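Local atomic coordinates of pyrrolidone-carboxylate peptidase (Pyrococcus furiosus, PDB entry 1X10), a protein that removes N-terminal pyroglutamyl (5-oxoproline) groups from polypeptides, acting as a cytoplasmic thiol peptidase of the C15 family, assembled as a homotetramer. Residues A[119-130]-A[191-202]; A[110-118]-A[158-166]. The protein carries 3 engineered substitutions. All blocks are in the same frame, centred on the assembly; numbering follows the deposited sequence.

Interaction 1 packs helix 117-126 and the turn after it against helix 189-206; interaction 2 sets the loop that leads into helix 117-126 across strand 161-167. The two share helix 117-126, their segments alternate along the chain, and their centres lie about 15 Å apart. They meet directly: Ala199 CB is 3.4 Å from Ile165 CD1, and Val202 CG1 is 4.0 Å from Pro116 CG. Strand 161-167 carries the active-site His166, so interaction 2 holds part of the catalytic site, whereas the side chains of Ile120 and Ala195 in interaction 1 stay about 10 Å from those of Glu79 and His166, respectively.

Interaction 1 (A[119-130]-A[191-202]). Engineered in segment 191-202: Ala192 (natural residue Glu).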
loop_
_atom_site.group_PDB
_atom_site.type_symbol
_atom_site.label_atom_id
_atom_site.label_comp_id
_atom_site.label_asym_id
_atom_site.label_seq_id
_atom_site.Cartn_x
_atom_site.Cartn_y
_atom_site.Cartn_z
ATOM N N LYS A 119 4.883 -0.292 27.166
ATOM C CA LYS A 119 4.007 0.505 28.022
ATOM C C LYS A 119 3.582 1.785 27.302
ATOM O O LYS A 119 2.446 2.242 27.441
ATOM C CB LYS A 119 4.706 0.857 29.335
ATOM C CG LYS A 119 4.895 -0.328 30.268
ATOM C CD LYS A 119 5.478 0.112 31.595
ATOM C CE LYS A 119 5.559 -1.049 32.575
ATOM N NZ LYS A 119 6.160 -0.630 33.872
ATOM N N ILE A 120 4.500 2.369 26.540
ATOM C CA ILE A 120 4.193 3.579 25.792
ATOM C C ILE A 120 3.109 3.257 24.758
ATOM O O ILE A 120 2.114 3.970 24.648
ATOM C CB ILE A 120 5.459 4.127 25.086
ATOM C CG1 ILE A 120 6.436 4.660 26.135
ATOM C CG2 ILE A 120 5.086 5.217 24.095
ATOM C CD1 ILE A 120 7.780 5.091 25.573
ATOM N N MET A 121 3.295 2.173 24.011
ATOM C CA MET A 121 2.318 1.785 23.000
ATOM C C MET A 121 0.946 1.562 23.638
ATOM O O MET A 121 -0.083 1.970 23.096
ATOM C CB MET A 121 2.768 0.507 22.283
ATOM C CG MET A 121 1.751 -0.022 21.268
ATOM S SD MET A 121 2.337 -1.423 20.253
ATOM C CE MET A 121 2.046 -2.804 21.383
ATOM N N LYS A 122 0.943 0.918 24.798
ATOM C CA LYS A 122 -0.295 0.635 25.507
ATOM C C LYS A 122 -1.018 1.918 25.921
ATOM O O LYS A 122 -2.228 2.037 25.756
ATOM C CB LYS A 122 0.006 -0.232 26.731
ATOM C CG LYS A 122 -1.222 -0.756 27.461
ATOM C CD LYS A 122 -1.880 0.315 28.306
ATOM C CE LYS A 122 -1.009 0.716 29.496
ATOM N NZ LYS A 122 -1.643 1.786 30.324
ATOM N N LYS A 123 -0.278 2.880 26.459
ATOM C CA LYS A 123 -0.885 4.137 26.885
ATOM C C LYS A 123 -1.417 4.925 25.687
ATOM O O LYS A 123 -2.494 5.524 25.752
ATOM C CB LYS A 123 0.129 4.984 27.657
ATOM C CG LYS A 123 -0.493 6.154 28.391
ATOM C CD LYS A 123 -1.501 5.658 29.422
ATOM C CE LYS A 123 -2.157 6.811 30.165
ATOM N NZ LYS A 123 -1.163 7.592 30.948
ATOM N N LEU A 124 -0.662 4.933 24.593
ATOM C CA LEU A 124 -1.102 5.642 23.398
ATOM C C LEU A 124 -2.436 5.060 22.939
ATOM O O LEU A 124 -3.365 5.800 22.615
ATOM C CB LEU A 124 -0.049 5.525 22.284
ATOM C CG LEU A 124 1.252 6.299 22.556
ATOM C CD1 LEU A 124 2.262 6.026 21.450
ATOM C CD2 LEU A 124 0.945 7.792 22.649
ATOM N N HIS A 125 -2.533 3.731 22.930
ATOM C CA HIS A 125 -3.766 3.060 22.524
ATOM C C HIS A 125 -4.936 3.457 23.427
ATOM O O HIS A 125 -6.061 3.638 22.962
ATOM C CB HIS A 125 -3.577 1.543 22.552
ATOM C CG HIS A 125 -2.677 1.027 21.472
ATOM N ND1 HIS A 125 -2.418 -0.314 21.297
ATOM C CD2 HIS A 125 -1.997 1.670 20.494
ATOM C CE1 HIS A 125 -1.621 -0.478 20.255
ATOM N NE2 HIS A 125 -1.350 0.713 19.750
ATOM N N GLU A 126 -4.667 3.591 24.720
ATOM C CA GLU A 126 -5.706 3.985 25.664
ATOM C C GLU A 126 -6.152 5.413 25.386
ATOM O O GLU A 126 -7.275 5.793 25.709
ATOM C CB GLU A 126 -5.190 3.860 27.096
ATOM C CG GLU A 126 -4.966 2.419 27.518
ATOM C CD GLU A 126 -4.371 2.290 28.903
ATOM O OE1 GLU A 126 -4.249 1.145 29.381
ATOM O OE2 GLU A 126 -4.021 3.324 29.514
ATOM N N ARG A 127 -5.262 6.199 24.784
ATOM C CA ARG A 127 -5.555 7.585 24.439
ATOM C C ARG A 127 -6.198 7.667 23.054
ATOM O O ARG A 127 -6.496 8.756 22.569
ATOM C CB ARG A 127 -4.272 8.419 24.440
ATOM C CG ARG A 127 -3.707 8.732 25.816
ATOM C CD ARG A 127 -4.582 9.740 26.550
ATOM N NE ARG A 127 -3.778 10.772 27.199
ATOM C CZ ARG A 127 -2.931 10.549 28.200
ATOM N NH1 ARG A 127 -2.773 9.323 28.678
ATOM N NH2 ARG A 127 -2.236 11.552 28.721
ATOM N N GLY A 128 -6.396 6.514 22.421
ATOM C CA GLY A 128 -6.999 6.491 21.100
ATOM C C GLY A 128 -6.020 6.906 20.017
ATOM O O GLY A 128 -6.415 7.378 18.947
ATOM N N ILE A 129 -4.734 6.734 20.295
ATOM C CA ILE A 129 -3.698 7.089 19.331
ATOM C C ILE A 129 -3.092 5.833 18.702
ATOM O O ILE A 129 -2.428 5.045 19.377
ATOM C CB ILE A 129 -2.570 7.897 20.004
ATOM C CG1 ILE A 129 -3.138 9.194 20.590
ATOM C CG2 ILE A 129 -1.466 8.196 18.990
ATOM C CD1 ILE A 129 -2.121 10.035 21.335
ATOM N N PRO A 130 -3.324 5.618 17.398
ATOM C CA PRO A 130 -2.743 4.420 16.784
ATOM C C PRO A 130 -1.217 4.440 16.851
ATOM O O PRO A 130 -0.570 5.434 16.501
ATOM C CB PRO A 130 -3.284 4.454 15.352
ATOM C CG PRO A 130 -3.669 5.889 15.134
ATOM C CD PRO A 130 -4.210 6.326 16.461
ATOM N N MET A 191 -2.090 15.218 17.344
ATOM C CA MET A 191 -1.969 13.853 17.837
ATOM C C MET A 191 -0.510 13.417 17.933
ATOM O O MET A 191 -0.131 12.709 18.863
ATOM C CB MET A 191 -2.738 12.876 16.944
ATOM C CG MET A 191 -2.652 11.440 17.438
ATOM S SD MET A 191 -3.757 10.307 16.609
ATOM C CE MET A 191 -5.306 10.658 17.492
ATOM N N ALA A 192 0.305 13.834 16.967
ATOM C CA ALA A 192 1.722 13.486 16.972
ATOM C C ALA A 192 2.388 14.110 18.200
ATOM O O ALA A 192 3.181 13.466 18.894
ATOM C CB ALA A 192 2.395 13.995 15.691
ATOM N N LEU A 193 2.056 15.369 18.467
ATOM C CA LEU A 193 2.618 16.078 19.610
ATOM C C LEU A 193 2.210 15.401 20.912
ATOM O O LEU A 193 3.044 15.169 21.790
ATOM C CB LEU A 193 2.152 17.538 19.607
ATOM C CG LEU A 193 2.552 18.417 20.797
ATOM C CD1 LEU A 193 4.075 18.508 20.903
ATOM C CD2 LEU A 193 1.946 19.809 20.624
ATOM N N GLU A 194 0.928 15.073 21.033
ATOM C CA GLU A 194 0.421 14.428 22.239
ATOM C C GLU A 194 1.072 13.060 22.434
ATOM O O GLU A 194 1.356 12.654 23.561
ATOM C CB GLU A 194 -1.105 14.277 22.167
ATOM C CG GLU A 194 -1.717 13.603 23.392
ATOM C CD GLU A 194 -1.629 14.456 24.649
ATOM O OE1 GLU A 194 -1.926 13.929 25.747
ATOM O OE2 GLU A 194 -1.273 15.651 24.548
ATOM N N ALA A 195 1.309 12.355 21.334
ATOM C CA ALA A 195 1.940 11.043 21.398
ATOM C C ALA A 195 3.318 11.160 22.049
ATOM O O ALA A 195 3.675 10.351 22.899
ATOM C CB ALA A 195 2.067 10.443 19.987
ATOM N N VAL A 196 4.089 12.167 21.643
ATOM C CA VAL A 196 5.418 12.374 22.209
ATOM C C VAL A 196 5.309 12.750 23.690
ATOM O O VAL A 196 6.101 12.294 24.510
ATOM C CB VAL A 196 6.192 13.479 21.437
ATOM C CG1 VAL A 196 7.545 13.739 22.097
ATOM C CG2 VAL A 196 6.399 13.046 19.991
ATOM N N LYS A 197 4.323 13.580 24.032
ATOM C CA LYS A 197 4.129 13.980 25.423
ATOM C C LYS A 197 3.816 12.740 26.256
ATOM O O LYS A 197 4.327 12.575 27.363
ATOM C CB LYS A 197 2.977 14.982 25.555
ATOM C CG LYS A 197 3.280 16.372 25.022
ATOM C CD LYS A 197 2.121 17.327 25.303
ATOM C CE LYS A 197 2.370 18.695 24.673
ATOM N NZ LYS A 197 1.207 19.620 24.829
ATOM N N VAL A 198 2.970 11.868 25.718
ATOM C CA VAL A 198 2.611 10.642 26.417
ATOM C C VAL A 198 3.833 9.752 26.642
ATOM O O VAL A 198 4.008 9.189 27.721
ATOM C CB VAL A 198 1.549 9.848 25.641
ATOM C CG1 VAL A 198 1.354 8.476 26.282
ATOM C CG2 VAL A 198 0.229 10.625 25.631
ATOM N N ALA A 199 4.678 9.629 25.622
ATOM C CA ALA A 199 5.882 8.811 25.727
ATOM C C ALA A 199 6.771 9.330 26.854
ATOM O O ALA A 199 7.341 8.549 27.623
ATOM C CB ALA A 199 6.651 8.832 24.402
ATOM N N ILE A 200 6.899 10.649 26.942
ATOM C CA ILE A 200 7.720 11.264 27.983
ATOM C C ILE A 200 7.148 10.939 29.367
ATOM O O ILE A 200 7.873 10.535 30.278
ATOM C CB ILE A 200 7.781 12.804 27.807
ATOM C CG1 ILE A 200 8.462 13.153 26.482
ATOM C CG2 ILE A 200 8.537 13.430 28.970
ATOM C CD1 ILE A 200 8.394 14.621 26.126
ATOM N N GLU A 201 5.840 11.114 29.514
ATOM C CA GLU A 201 5.162 10.839 30.776
ATOM C C GLU A 201 5.362 9.391 31.209
ATOM O O GLU A 201 5.688 9.117 32.370
ATOM C CB GLU A 201 3.666 11.132 30.639
ATOM C CG GLU A 201 3.358 12.583 30.312
ATOM C CD GLU A 201 1.901 12.818 29.947
ATOM O OE1 GLU A 201 1.553 13.983 29.670
ATOM O OE2 GLU A 201 1.105 11.850 29.930
ATOM N N VAL A 202 5.178 8.466 30.273
ATOM C CA VAL A 202 5.340 7.047 30.573
ATOM C C VAL A 202 6.796 6.722 30.926
ATOM O O VAL A 202 7.056 5.930 31.835
ATOM C CB VAL A 202 4.883 6.177 29.382
ATOM C CG1 VAL A 202 5.130 4.701 29.684
ATOM C CG2 VAL A 202 3.398 6.428 29.101
HETATM O O HOH W 1 0.609 9.262 30.094
#
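The guanidinium of Arg127 is the flat group of this contact: Val198 CG2 sits over the centre of one face, 4.0 Å above the plane, while Lys123 CE lies in plane at the edge. Bends at chi2 and chi3 fold the arginine over the second helix, where it joins two carboxylates in a salt-bridge network. Arg127 NH2 is 3.6 Å from Glu201 OE2, with the planes 35° apart, and makes a longer pair with Glu194 OE1. Both carboxylates approach obliquely, and arginine, long and able to serve several anions, suits this outer border. A water accepts from Lys123 NZ and donates to Glu201 OE2, joining two charged groups that do not touch directly.

Beneath these charges the contact is apolar. Leu124 drives CD2 between Ala195 and Val198, 3.6 Å from Ala195 CA, an approach made possible by the small alanine. Ile120 puts CG2 on Ala199 CB and lays CG1 3.8 Å from Val202 CG1. Lys123 contributes its methylenes: with CG anti to the backbone N (chi1 -167°), it brings CG 3.6 Å from Val198 CG1. Gly128, with positive phi, ends the first helix in a Schellman motif and turns the chain so that Ile129 slides past Met191, its CG2 3.8 Å from Met191 CG.

The axes of 119-126 and 191-202 approach to 9.3 Å, their N-to-C directions 131° apart. Ile120, Ile129 and Ala195 also rest on strand 76-83, Val196 and Ile200 reach strand 2-8, and Leu193 meets helix 18-26; the two helices thus lie side by side over the central sheet.

Interaction 2 (A[110-118]-A[158-166]); sequences AYFSTLPIK and YPKMSGFIH
Ser113 enters the contact first, its OG 3.4 Å from Gly163 CA, where the lack of a side chain permits so close an approach. The same OG accepts from Leu115 N in an ST turn and donates to a water that also takes the N-H of Phe164, so a small hydroxyl both shapes the loop and reaches the strand.

Thr114 grips Ser162 twice. Its backbone N donates to Ser162 O at 2.9 Å, nearly in line with the carbonyl, and its OG1 accepts from Ser162 N at 2.8 Å. A chi1 of 46° brings OG1 back beside its own main chain, within reach of that N-H.

Leu115 follows, laying CD1 3.3 Å from Gly163 CA and CD2 against Met161 CB; its side chain also packs on Ile65 of strand 63-69. Replacing this leucine by an alanine would probably open a gap above Gly163 and deprive Met161 CB and Ile65 of an apolar neighbour.

Pro116, the N-cap of helix 117-126 and centre of an inverse gamma turn, meets Met161 at about a right angle, CD to CE 3.7 Å.

The touching parts run 103° apart: the loop crosses an interior strand of the mixed sheet, paired with strands 63-69 and 76-83, in an alpha/beta fold. Farther along, His166 bonds to Glu79 and to the engineered Ser142, at the place of the catalytic cysteine in the Cys-His-Glu triad of C15 peptidases.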
loop_
_atom_site.group_PDB
_atom_site.type_symbol
_atom_site.label_atom_id
_atom_site.label_comp_id
_atom_site.label_asym_id
_atom_site.label_seq_id
_atom_site.Cartn_x
_atom_site.Cartn_y
_atom_site.Cartn_z
ATOM N N ALA A 110 24.118 -3.555 17.241
ATOM C CA ALA A 110 22.846 -2.901 17.528
ATOM C C ALA A 110 22.597 -2.699 19.016
ATOM O O ALA A 110 23.241 -3.326 19.857
ATOM C CB ALA A 110 21.698 -3.708 16.925
ATOM N N TYR A 111 21.661 -1.800 19.317
ATOM C CA TYR A 111 21.243 -1.502 20.683
ATOM C C TYR A 111 19.721 -1.489 20.713
ATOM O O TYR A 111 19.081 -0.914 19.827
ATOM C CB TYR A 111 21.706 -0.114 21.146
ATOM C CG TYR A 111 23.169 0.023 21.491
ATOM C CD1 TYR A 111 24.041 0.707 20.642
ATOM C CD2 TYR A 111 23.674 -0.491 22.685
ATOM C CE1 TYR A 111 25.378 0.885 20.975
ATOM C CE2 TYR A 111 25.014 -0.322 23.030
ATOM C CZ TYR A 111 25.856 0.372 22.165
ATOM O OH TYR A 111 27.169 0.567 22.496
ATOM N N PHE A 112 19.141 -2.111 21.731
ATOM C CA PHE A 112 17.692 -2.092 21.887
ATOM C C PHE A 112 17.352 -0.766 22.561
ATOM O O PHE A 112 18.138 -0.263 23.372
ATOM C CB PHE A 112 17.226 -3.221 22.808
ATOM C CG PHE A 112 17.141 -4.559 22.144
ATOM C CD1 PHE A 112 17.687 -5.684 22.754
ATOM C CD2 PHE A 112 16.481 -4.706 20.926
ATOM C CE1 PHE A 112 17.580 -6.941 22.165
ATOM C CE2 PHE A 112 16.366 -5.966 20.326
ATOM C CZ PHE A 112 16.918 -7.083 20.951
ATOM N N SER A 113 16.196 -0.201 22.226
ATOM C CA SER A 113 15.756 1.044 22.853
ATOM C C SER A 113 15.572 0.740 24.329
ATOM O O SER A 113 15.179 -0.371 24.686
ATOM C CB SER A 113 14.414 1.498 22.264
ATOM O OG SER A 113 13.858 2.567 23.018
ATOM N N THR A 114 15.868 1.706 25.190
ATOM C CA THR A 114 15.698 1.489 26.614
ATOM C C THR A 114 14.463 2.219 27.141
ATOM O O THR A 114 14.275 2.359 28.345
ATOM C CB THR A 114 16.960 1.906 27.412
ATOM O OG1 THR A 114 17.415 3.185 26.967
ATOM C CG2 THR A 114 18.067 0.876 27.219
ATOM N N LEU A 115 13.631 2.702 26.225
ATOM C CA LEU A 115 12.388 3.346 26.621
ATOM C C LEU A 115 11.439 2.180 26.871
ATOM O O LEU A 115 11.624 1.093 26.317
ATOM C CB LEU A 115 11.824 4.207 25.482
ATOM C CG LEU A 115 12.595 5.455 25.042
ATOM C CD1 LEU A 115 11.867 6.100 23.875
ATOM C CD2 LEU A 115 12.704 6.434 26.202
ATOM N N PRO A 116 10.432 2.368 27.733
ATOM C CA PRO A 116 9.488 1.277 27.995
ATOM C C PRO A 116 8.511 1.277 26.816
ATOM O O PRO A 116 7.360 1.693 26.944
ATOM C CB PRO A 116 8.842 1.700 29.311
ATOM C CG PRO A 116 8.804 3.211 29.179
ATOM C CD PRO A 116 10.171 3.528 28.604
ATOM N N ILE A 117 8.990 0.807 25.665
ATOM C CA ILE A 117 8.196 0.822 24.442
ATOM C C ILE A 117 6.828 0.157 24.483
ATOM O O ILE A 117 5.874 0.695 23.922
ATOM C CB ILE A 117 9.006 0.271 23.237
ATOM C CG1 ILE A 117 9.284 -1.221 23.397
ATOM C CG2 ILE A 117 10.327 1.033 23.119
ATOM C CD1 ILE A 117 10.022 -1.818 22.188
ATOM N N LYS A 118 6.709 -0.996 25.135
ATOM C CA LYS A 118 5.406 -1.656 25.203
ATOM C C LYS A 118 4.414 -0.858 26.057
ATOM O O LYS A 118 3.238 -0.757 25.710
ATOM C CB LYS A 118 5.548 -3.087 25.740
ATOM C CG LYS A 118 6.176 -4.070 24.740
ATOM C CD LYS A 118 5.364 -4.130 23.438
ATOM C CE LYS A 118 5.981 -5.066 22.394
ATOM N NZ LYS A 118 5.893 -6.506 22.764
ATOM N N TYR A 158 24.616 7.834 30.826
ATOM C CA TYR A 158 23.451 8.700 30.696
ATOM C C TYR A 158 23.298 9.007 29.210
ATOM O O TYR A 158 24.286 9.068 28.485
ATOM C CB TYR A 158 23.644 10.007 31.485
ATOM C CG TYR A 158 24.595 10.994 30.843
ATOM C CD1 TYR A 158 24.149 11.897 29.874
ATOM C CD2 TYR A 158 25.946 11.015 31.191
ATOM C CE1 TYR A 158 25.025 12.794 29.269
ATOM C CE2 TYR A 158 26.830 11.908 30.593
ATOM C CZ TYR A 158 26.365 12.794 29.634
ATOM O OH TYR A 158 27.239 13.667 29.034
ATOM N N PRO A 159 22.056 9.189 28.735
ATOM C CA PRO A 159 20.812 9.118 29.510
ATOM C C PRO A 159 20.509 7.693 29.963
ATOM O O PRO A 159 20.978 6.735 29.354
ATOM C CB PRO A 159 19.767 9.636 28.525
ATOM C CG PRO A 159 20.300 9.173 27.205
ATOM C CD PRO A 159 21.773 9.510 27.325
ATOM N N LYS A 160 19.727 7.561 31.032
ATOM C CA LYS A 160 19.364 6.242 31.550
ATOM C C LYS A 160 18.459 5.535 30.547
ATOM O O LYS A 160 18.529 4.319 30.380
ATOM C CB LYS A 160 18.626 6.374 32.883
ATOM C CG LYS A 160 19.377 7.152 33.950
ATOM C CD LYS A 160 18.491 7.383 35.169
ATOM C CE LYS A 160 19.146 8.323 36.171
ATOM N NZ LYS A 160 18.240 8.616 37.319
ATOM N N MET A 161 17.596 6.308 29.895
ATOM C CA MET A 161 16.679 5.770 28.895
ATOM C C MET A 161 16.817 6.563 27.606
ATOM O O MET A 161 16.911 7.794 27.630
ATOM C CB MET A 161 15.225 5.873 29.357
ATOM C CG MET A 161 14.879 5.111 30.614
ATOM S SD MET A 161 13.105 5.282 30.953
ATOM C CE MET A 161 12.689 3.573 31.306
ATOM N N SER A 162 16.810 5.854 26.483
ATOM C CA SER A 162 16.933 6.491 25.177
ATOM C C SER A 162 16.140 5.698 24.150
ATOM O O SER A 162 16.117 4.461 24.176
ATOM C CB SER A 162 18.406 6.564 24.755
ATOM O OG SER A 162 18.543 7.156 23.473
ATOM N N GLY A 163 15.487 6.411 23.243
ATOM C CA GLY A 163 14.706 5.739 22.230
ATOM C C GLY A 163 14.311 6.680 21.119
ATOM O O GLY A 163 14.607 7.878 21.173
ATOM N N PHE A 164 13.628 6.131 20.120
ATOM C CA PHE A 164 13.202 6.907 18.973
ATOM C C PHE A 164 11.734 6.684 18.616
ATOM O O PHE A 164 11.221 5.564 18.685
ATOM C CB PHE A 164 14.081 6.555 17.769
ATOM C CG PHE A 164 14.062 7.591 16.697
ATOM C CD1 PHE A 164 12.954 7.740 15.873
ATOM C CD2 PHE A 164 15.119 8.479 16.561
ATOM C CE1 PHE A 164 12.899 8.764 14.933
ATOM C CE2 PHE A 164 15.070 9.506 15.625
ATOM C CZ PHE A 164 13.962 9.649 14.813
ATOM N N ILE A 165 11.067 7.763 18.227
ATOM C CA ILE A 165 9.666 7.708 17.833
ATOM C C ILE A 165 9.497 8.366 16.472
ATOM O O ILE A 165 9.943 9.492 16.261
ATOM C CB ILE A 165 8.771 8.452 18.847
ATOM C CG1 ILE A 165 8.787 7.710 20.185
ATOM C CG2 ILE A 165 7.343 8.569 18.308
ATOM C CD1 ILE A 165 8.003 8.417 21.281
ATOM N N HIS A 166 8.873 7.654 15.541
ATOM C CA HIS A 166 8.638 8.208 14.213
ATOM C C HIS A 166 7.174 8.614 14.094
ATOM O O HIS A 166 6.288 7.915 14.593
ATOM C CB HIS A 166 8.966 7.175 13.126
ATOM C CG HIS A 166 10.367 7.264 12.605
ATOM N ND1 HIS A 166 11.300 6.270 12.805
ATOM C CD2 HIS A 166 10.990 8.224 11.878
ATOM C CE1 HIS A 166 12.437 6.610 12.222
ATOM N NE2 HIS A 166 12.275 7.791 11.652
HETATM O O HOH W 2 12.315 3.665 20.946
#